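Local coordinates for protein hydroquinone dioxygenase large subunit (Pseudomonas sp., PDB 4ZXA) that forms the large subunit of a two-subunit, iron(II)-dependent hydroquinone 1,2-dioxygenase, which probably opens the aromatic ring of hydroquinone with molecular oxygen, at residues S40-E43 and Y44-R47; A131-R134 and D135-A139. One frame throughout, in Å; residues are numbered along the deposited sequence.

Contact 1: S40-E43 and Y44-R47; sequences SRDE and YFAR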
# COMPACT_ATOMS: atom_id res chain seq x y z
N SER E 40 8.24 15.96 5.96
CA SER E 40 7.03 16.57 6.49
C SER E 40 5.86 15.62 6.32
O SER E 40 5.93 14.69 5.53
CB SER E 40 6.72 17.87 5.76
OG SER E 40 6.29 17.59 4.44
N ARG E 41 4.78 15.87 7.05
CA ARG E 41 3.57 15.08 6.90
C ARG E 41 2.34 15.96 6.94
O ARG E 41 2.33 17.01 7.56
CB ARG E 41 3.50 14.01 8.00
CG ARG E 41 2.87 14.49 9.29
CD ARG E 41 2.16 13.37 10.01
NE ARG E 41 0.85 13.09 9.44
CZ ARG E 41 -0.01 12.21 9.93
NH1 ARG E 41 0.29 11.51 11.01
NH2 ARG E 41 -1.18 12.03 9.34
N ASP E 42 1.28 15.52 6.27
CA ASP E 42 0.00 16.20 6.33
C ASP E 42 -1.05 15.25 6.88
O ASP E 42 -0.75 14.36 7.66
CB ASP E 42 -0.41 16.75 4.96
CG ASP E 42 -0.45 15.69 3.90
OD1 ASP E 42 -0.59 14.50 4.25
OD2 ASP E 42 -0.35 16.04 2.71
N GLU E 43 -2.30 15.46 6.48
CA GLU E 43 -3.40 14.67 7.01
C GLU E 43 -3.39 13.22 6.52
O GLU E 43 -3.95 12.34 7.17
CB GLU E 43 -4.74 15.34 6.68
CG GLU E 43 -4.96 16.66 7.41
CD GLU E 43 -4.41 17.85 6.65
OE1 GLU E 43 -3.69 17.65 5.66
OE2 GLU E 43 -4.69 18.99 7.06
N TYR E 44 -2.76 12.98 5.38
CA TYR E 44 -2.72 11.64 4.81
C TYR E 44 -1.32 11.08 4.52
O TYR E 44 -1.12 9.87 4.56
CB TYR E 44 -3.53 11.59 3.51
CG TYR E 44 -5.02 11.40 3.67
CD1 TYR E 44 -5.92 12.36 3.23
CD2 TYR E 44 -5.52 10.25 4.25
CE1 TYR E 44 -7.27 12.18 3.37
CE2 TYR E 44 -6.88 10.06 4.39
CZ TYR E 44 -7.76 11.02 3.95
OH TYR E 44 -9.12 10.84 4.09
N PHE E 45 -0.36 11.95 4.21
CA PHE E 45 0.93 11.47 3.72
C PHE E 45 2.16 12.00 4.46
O PHE E 45 2.23 13.17 4.82
CB PHE E 45 1.10 11.78 2.24
CG PHE E 45 -0.13 11.50 1.42
CD1 PHE E 45 -0.52 10.20 1.14
CD2 PHE E 45 -0.89 12.54 0.90
CE1 PHE E 45 -1.65 9.93 0.39
CE2 PHE E 45 -2.02 12.28 0.14
CZ PHE E 45 -2.41 10.98 -0.12
N ALA E 46 3.13 11.12 4.65
CA ALA E 46 4.49 11.55 4.88
C ALA E 46 5.06 11.97 3.53
O ALA E 46 4.76 11.36 2.49
CB ALA E 46 5.33 10.43 5.47
N ARG E 47 5.87 13.02 3.53
CA ARG E 47 6.45 13.50 2.30
C ARG E 47 7.94 13.71 2.46
O ARG E 47 8.37 14.36 3.41
CB ARG E 47 5.79 14.80 1.89
CG ARG E 47 6.45 15.46 0.68
CD ARG E 47 5.81 16.79 0.41
NE ARG E 47 6.35 17.40 -0.79
CZ ARG E 47 6.39 18.71 -0.99
NH1 ARG E 47 5.93 19.53 -0.05
NH2 ARG E 47 6.91 19.20 -2.11
O HOH W 1 8.62 17.34 2.62
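Y44 turns its backbone N-H back to the D42 carboxylate, reaching OD1 at 2.9 Å (Y44 N to D42 OD1) from above the carboxylate plane; this side-chain-to-amide link makes an Asx turn. Its phenol leads away from the turn, OH bonding to E249 of the second subunit. F45 uses the same oxygen: F45 N meets D42 OD1 at 2.6 Å, nearly straight (169°), so one atom takes two amide protons. CG of D42 sits between its own N and carbonyl carbon (chi1 56°), which folds the carboxylate back under the turn while OD2 bonds to T308 of the second subunit. An aspartate suits this place because its short arm reaches both amides. These bonds tie off a tight beta hairpin between strands 37-41 and 45-52, joined through D42-Y44; in the other direction D42 N donates to F45 O at 2.9 Å. The carbonyl of D42 is instead held by R41, whose NE (2.7 Å from D42 O) and NH2 grip it side-on, near the guanidinium plane. The F45 ring runs beside the D42 carboxylate, the planes 60° apart, and carries Y44 CB over its centre. A46 makes a non-hydrogen-bonded pair with R41, both side chains on one face of the sheet; a small residue suits it because W136 and F66 pack against that methyl. R47 closes the hydrogen-bonded pair with S40: S40 N to R47 O spans 3.0 Å.

Contact 2: A131-R134 and D135-A139; sequences AILR and DWTNA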
# COMPACT_ATOMS: atom_id res chain seq x y z
N ALA E 131 12.26 11.64 16.99
CA ALA E 131 11.56 12.91 17.08
C ALA E 131 10.40 12.95 16.08
O ALA E 131 9.34 13.53 16.36
CB ALA E 131 12.53 14.08 16.84
N ILE E 132 10.60 12.33 14.92
CA ILE E 132 9.53 12.25 13.93
C ILE E 132 8.36 11.39 14.43
O ILE E 132 7.20 11.81 14.38
CB ILE E 132 10.04 11.77 12.55
CG1 ILE E 132 10.98 12.82 11.94
CG2 ILE E 132 8.88 11.50 11.60
CD1 ILE E 132 11.77 12.32 10.76
N LEU E 133 8.66 10.19 14.94
CA LEU E 133 7.62 9.33 15.50
C LEU E 133 6.84 10.08 16.57
O LEU E 133 5.61 10.09 16.57
CB LEU E 133 8.20 8.04 16.08
CG LEU E 133 8.79 7.00 15.13
CD1 LEU E 133 9.61 5.97 15.92
CD2 LEU E 133 7.69 6.34 14.31
N ARG E 134 7.57 10.71 17.48
CA ARG E 134 6.94 11.44 18.57
C ARG E 134 5.95 12.44 18.02
O ARG E 134 4.79 12.49 18.45
CB ARG E 134 8.00 12.16 19.42
CG ARG E 134 7.50 12.68 20.76
CD ARG E 134 8.63 13.30 21.59
NE ARG E 134 8.16 13.71 22.92
CZ ARG E 134 8.54 13.13 24.06
NH1 ARG E 134 9.41 12.12 24.07
NH2 ARG E 134 8.05 13.58 25.21
N ASP E 135 6.39 13.24 17.05
CA ASP E 135 5.54 14.30 16.54
C ASP E 135 4.39 13.82 15.64
O ASP E 135 3.28 14.33 15.73
CB ASP E 135 6.39 15.36 15.83
CG ASP E 135 5.58 16.60 15.47
OD1 ASP E 135 5.22 17.37 16.39
OD2 ASP E 135 5.30 16.81 14.27
N TRP E 136 4.64 12.82 14.79
CA TRP E 136 3.64 12.41 13.80
C TRP E 136 2.68 11.31 14.28
O TRP E 136 1.70 10.98 13.60
CB TRP E 136 4.31 11.99 12.49
CG TRP E 136 5.10 13.08 11.84
CD1 TRP E 136 5.25 14.36 12.29
CD2 TRP E 136 5.84 13.00 10.62
NE1 TRP E 136 6.04 15.07 11.43
CE2 TRP E 136 6.41 14.26 10.40
CE3 TRP E 136 6.06 11.97 9.70
CZ2 TRP E 136 7.21 14.53 9.28
CZ3 TRP E 136 6.85 12.24 8.59
CH2 TRP E 136 7.41 13.51 8.40
N THR E 137 2.97 10.75 15.45
CA THR E 137 2.10 9.72 15.99
C THR E 137 1.10 10.29 17.00
O THR E 137 1.46 10.67 18.11
CB THR E 137 2.89 8.59 16.65
OG1 THR E 137 3.89 8.11 15.74
CG2 THR E 137 1.95 7.46 17.04
N ASN E 138 -0.16 10.33 16.59
CA ASN E 138 -1.23 10.84 17.41
C ASN E 138 -1.63 9.81 18.43
O ASN E 138 -1.26 8.65 18.32
CB ASN E 138 -2.43 11.17 16.52
CG ASN E 138 -2.08 12.19 15.46
OD1 ASN E 138 -1.35 13.15 15.73
ND2 ASN E 138 -2.56 11.96 14.24
N ALA E 139 -2.41 10.25 19.42
CA ALA E 139 -2.76 9.42 20.58
C ALA E 139 -3.64 8.25 20.17
O ALA E 139 -3.92 7.36 20.97
CB ALA E 139 -3.46 10.26 21.63
O HOH W 2 3.73 10.56 19.80
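A131, I132 and L133 offer their carbonyls to the amides of D135, W136 and T137, the last three i to i+4 bonds of helix 122-136 within these residues. W136 N to I132 O is the shortest of the three at 2.8 Å and runs nearly along the carbonyl direction. T137 then leaves helical geometry, and its hydroxyl adds a second hold on the last turn: OG1 donates to L133 O at 2.8 Å, while T137 N reaches the same oxygen from the opposite face of the carbonyl plane. Threonine suits this exit because, with OG1 beside its own backbone N (chi1 -52°), the hydroxyl hangs back over the helix. A water bridges R134 O and T137 O, donating to each.

One turn apart, I132 and W136 lie side by side. The CG2 methyl of I132 stands over one face of the indole, 3.5 Å from the centroid of the six-membered ring and only 17° off its normal, a CH-pi contact. D135 lays OD2 in plane at the edge of the same indole; OD2 accepts from the amide of R30, and W136 NE1 donates to the R30 carbonyl. Replacing the indole by an alanine is likely to leave the R30 carbonyl without its N-H donor and the I132 methyl without the face it rests on. The indole thus works in two ways: its broad face packs against the I132 methyl and its N-H binds a carbonyl. The D135 carboxylate takes the amide of the same R30, fixing the helix end against that loop.

In the fold
Contacts 1 and 2 are both local; Y44, F45, I132 and W136 are buried, R47 and R134 exposed. They finish different elements: 40-47 closes a hairpin of the five-stranded sheet, whereas 131-139 ends a helix lying beside it. They meet through W136, whose CH2 lies 3.3 Å from S40 C; R41 NH1 also makes a weak hydrogen bond to W136 O. Helix 63-75 packs on both, touching R41 and A46 as well as I132, L133 and W136. At the hairpin, partly covered by the second subunit, a carboxylate accepts from amides of the turn itself; at the helix end the carboxylate and the indole N-H bond to R30, outside the segments. Neither includes a residue of the metal site.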